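Local coordinates for protein 3-hydroxyadipyl-CoA dehydrogenase (Escherichia coli, PDB 3MOG) that catalyses the NAD-dependent oxidation of 3-hydroxyadipyl-CoA to 3-oxoadipyl-CoA in the phenylacetate degradation pathway, at residues T234-Q239 with L274-G279. Numbering follows the deposited sequence.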
ATOM      1  N   THR C 234      13.436  14.300 -17.262  1.00 46.86           N
ATOM      2  CA  THR C 234      13.506  14.519 -15.805  1.00 52.77           C
ATOM      3  C   THR C 234      14.695  15.406 -15.391  1.00 58.20           C
ATOM      4  O   THR C 234      14.570  16.209 -14.460  1.00 57.11           O
ATOM      5  CB  THR C 234      13.520  13.216 -14.972  1.00 54.94           C
ATOM      6  OG1 THR C 234      14.706  12.457 -15.240  1.00 51.52           O
ATOM      7  CG2 THR C 234      12.301  12.372 -15.260  1.00 58.54           C
ATOM      8  N   ASP C 235      15.833  15.259 -16.082  1.00 57.56           N
ATOM      9  CA  ASP C 235      17.004  16.135 -15.871  1.00 60.29           C
ATOM     10  C   ASP C 235      16.697  17.586 -16.244  1.00 56.61           C
ATOM     11  O   ASP C 235      17.158  18.513 -15.589  1.00 62.20           O
ATOM     12  CB  ASP C 235      18.234  15.638 -16.649  1.00 54.91           C
ATOM     13  CG  ASP C 235      19.188  14.791 -15.798  1.00 61.76           C
ATOM     14  OD1 ASP C 235      18.799  14.363 -14.692  1.00 54.10           O
ATOM     15  OD2 ASP C 235      20.341  14.552 -16.244  1.00 57.58           O
ATOM     16  N   LEU C 236      15.882  17.774 -17.275  1.00 61.93           N
ATOM     17  CA  LEU C 236      15.508  19.112 -17.721  1.00 61.44           C
ATOM     18  C   LEU C 236      14.335  19.730 -16.974  1.00 59.99           C
ATOM     19  O   LEU C 236      14.198  20.946 -16.953  1.00 66.16           O
ATOM     20  CB  LEU C 236      15.225  19.102 -19.219  1.00 69.06           C
ATOM     21  CG  LEU C 236      16.308  19.770 -20.061  1.00 79.52           C
ATOM     22  CD1 LEU C 236      16.577  18.972 -21.319  1.00 83.55           C
ATOM     23  CD2 LEU C 236      15.914  21.216 -20.392  1.00 85.81           C
ATOM     24  N   ILE C 237      13.467  18.902 -16.396  1.00 61.52           N
ATOM     25  CA  ILE C 237      12.391  19.409 -15.548  1.00 56.76           C
ATOM     26  C   ILE C 237      12.995  19.725 -14.179  1.00 53.27           C
ATOM     27  O   ILE C 237      12.633  20.713 -13.535  1.00 52.62           O
ATOM     28  CB  ILE C 237      11.194  18.414 -15.450  1.00 56.00           C
ATOM     29  CG1 ILE C 237      10.417  18.377 -16.770  1.00 63.85           C
ATOM     30  CG2 ILE C 237      10.206  18.815 -14.335  1.00 52.36           C
ATOM     31  CD1 ILE C 237       9.379  17.261 -16.847  1.00 60.92           C
ATOM     32  N   GLY C 238      13.947  18.898 -13.764  1.00 51.06           N
ATOM     33  CA  GLY C 238      14.552  19.037 -12.450  1.00 50.21           C
ATOM     34  C   GLY C 238      14.069  17.895 -11.595  1.00 53.42           C
ATOM     35  O   GLY C 238      12.865  17.769 -11.348  1.00 57.92           O
ATOM     36  N   GLN C 239      15.008  17.055 -11.165  1.00 46.88           N
ATOM     37  CA  GLN C 239      14.692  15.850 -10.408  1.00 52.16           C
ATOM     38  C   GLN C 239      13.829  16.129  -9.192  1.00 53.91           C
ATOM     39  O   GLN C 239      12.912  15.372  -8.920  1.00 50.22           O
ATOM     40  CB  GLN C 239      15.958  15.094  -9.989  1.00 47.70           C
ATOM     41  CG  GLN C 239      16.815  14.624 -11.158  1.00 45.18           C
ATOM     42  CD  GLN C 239      16.133  13.565 -11.990  1.00 52.38           C
ATOM     43  OE1 GLN C 239      15.225  12.881 -11.523  1.00 45.17           O
ATOM     44  NE2 GLN C 239      16.568  13.424 -13.238  1.00 55.71           N
ATOM     45  N   LEU C 274      20.224  17.457  -9.217  1.00 59.94           N
ATOM     46  CA  LEU C 274      18.866  17.783  -9.693  1.00 59.72           C
ATOM     47  C   LEU C 274      18.709  17.888 -11.204  1.00 59.89           C
ATOM     48  O   LEU C 274      17.615  18.174 -11.700  1.00 60.31           O
ATOM     49  CB  LEU C 274      18.349  19.069  -9.041  1.00 53.12           C
ATOM     50  CG  LEU C 274      18.502  19.280  -7.530  1.00 61.52           C
ATOM     51  CD1 LEU C 274      18.074  20.708  -7.157  1.00 55.17           C
ATOM     52  CD2 LEU C 274      17.734  18.243  -6.708  1.00 62.72           C
ATOM     53  N   GLY C 275      19.789  17.657 -11.940  1.00 60.85           N
ATOM     54  CA  GLY C 275      19.717  17.667 -13.397  1.00 63.47           C
ATOM     55  C   GLY C 275      20.524  18.785 -14.013  1.00 68.51           C
ATOM     56  O   GLY C 275      21.628  19.100 -13.539  1.00 66.68           O
ATOM     57  N   LYS C 276      19.969  19.372 -15.072  1.00 66.51           N
ATOM     58  CA  LYS C 276      20.629  20.427 -15.833  1.00 71.34           C
ATOM     59  C   LYS C 276      20.991  21.608 -14.938  1.00 70.53           C
ATOM     60  O   LYS C 276      22.141  22.050 -14.930  1.00 73.23           O
ATOM     61  CB  LYS C 276      19.729  20.892 -16.986  1.00 70.12           C
ATOM     62  CG  LYS C 276      20.381  21.881 -17.949  1.00 76.09           C
ATOM     63  CD  LYS C 276      19.395  22.350 -19.019  1.00 82.98           C
ATOM     64  CE  LYS C 276      20.098  23.072 -20.170  1.00 83.58           C
ATOM     65  NZ  LYS C 276      19.176  23.307 -21.328  1.00 81.68           N
ATOM     66  N   LYS C 277      20.006  22.070 -14.165  1.00 71.45           N
ATOM     67  CA  LYS C 277      20.100  23.273 -13.330  1.00 73.27           C
ATOM     68  C   LYS C 277      21.266  23.246 -12.329  1.00 72.36           C
ATOM     69  O   LYS C 277      21.758  24.298 -11.926  1.00 73.66           O
ATOM     70  CB  LYS C 277      18.772  23.512 -12.585  1.00 74.00           C
ATOM     71  CG  LYS C 277      18.494  22.500 -11.457  1.00 76.32           C
ATOM     72  CD  LYS C 277      17.489  23.010 -10.438  1.00 79.03           C
ATOM     73  CE  LYS C 277      16.225  22.189 -10.462  1.00 71.91           C
ATOM     74  NZ  LYS C 277      15.083  22.909  -9.849  1.00 73.76           N
ATOM     75  N   SER C 278      21.693  22.047 -11.937  1.00 69.10           N
ATOM     76  CA  SER C 278      22.805  21.889 -11.014  1.00 71.05           C
ATOM     77  C   SER C 278      24.002  21.173 -11.657  1.00 70.09           C
ATOM     78  O   SER C 278      24.938  20.767 -10.962  1.00 71.57           O
ATOM     79  CB  SER C 278      22.345  21.195  -9.714  1.00 73.71           C
ATOM     80  OG  SER C 278      21.731  19.937  -9.954  1.00 65.97           O
ATOM     81  N   GLY C 279      23.968  21.034 -12.984  1.00 68.12           N
ATOM     82  CA  GLY C 279      25.066  20.437 -13.756  1.00 68.36           C
ATOM     83  C   GLY C 279      25.163  18.918 -13.811  1.00 70.94           C
ATOM     84  O   GLY C 279      25.835  18.364 -14.688  1.00 73.45           O
TER
HETATM   85  O   HOH W   1      17.089  21.072 -14.239  1.00 55.58           O
HETATM   86  O   HOH W   2      13.507  22.967 -12.246  1.00 73.89           O
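Two backbone hydrogen bonds between Asp235 and Lys276 and between Gln239 and Leu274 dock the loop 274-279 onto the junction of helices 230-237 and 239-252 in the first of the two helical C-terminal domains of this 3-hydroxyacyl-CoA dehydrogenase. Helix 230-237 stops at Gly238, whose positive phi turns the chain into helix 239-252, for which it is the N-cap residue, so the contact joins this kink to the loop that follows helix 263-270. Asp235 O, near the end of the first helix, accepts Lys276 N at 3.0 Å in a nearly straight bond, while Leu274 O receives Gln239 N, in the first turn of the second helix, at 2.9 Å. Gly275, also at positive phi, passes so close to Asp235 O that a beta carbon would clash with it, and its CA lies 3.7 Å from Asp235 OD1. The Gln239 side chain leaves with CG anti to its carbonyl carbon (chi1 -61°) and bends back at chi2, carrying NE2 to the side chains of the preceding helix, where it donates to Thr234 OG1 and, at 2.8 Å, to Asp235 OD1 on the anti side of the carboxylate. Val282, Tyr283 and Trp285 also donate to that carboxylate, and Gln265 to Gln239 OE1. A leucine in place of Gln239 would probably leave Thr234 OG1 and Asp235 OD1 without the side-chain NE2 donor that ties them together, and Gln265 NE2 without this acceptor. On the exposed side, the extended Lys276 runs alongside Leu236, CD lying 3.9 Å from Leu236 CD2. A water bridges Asp235 O to Lys277 N, and a second water donates to Ile237 O at 2.7 Å and accepts from Lys277 NZ.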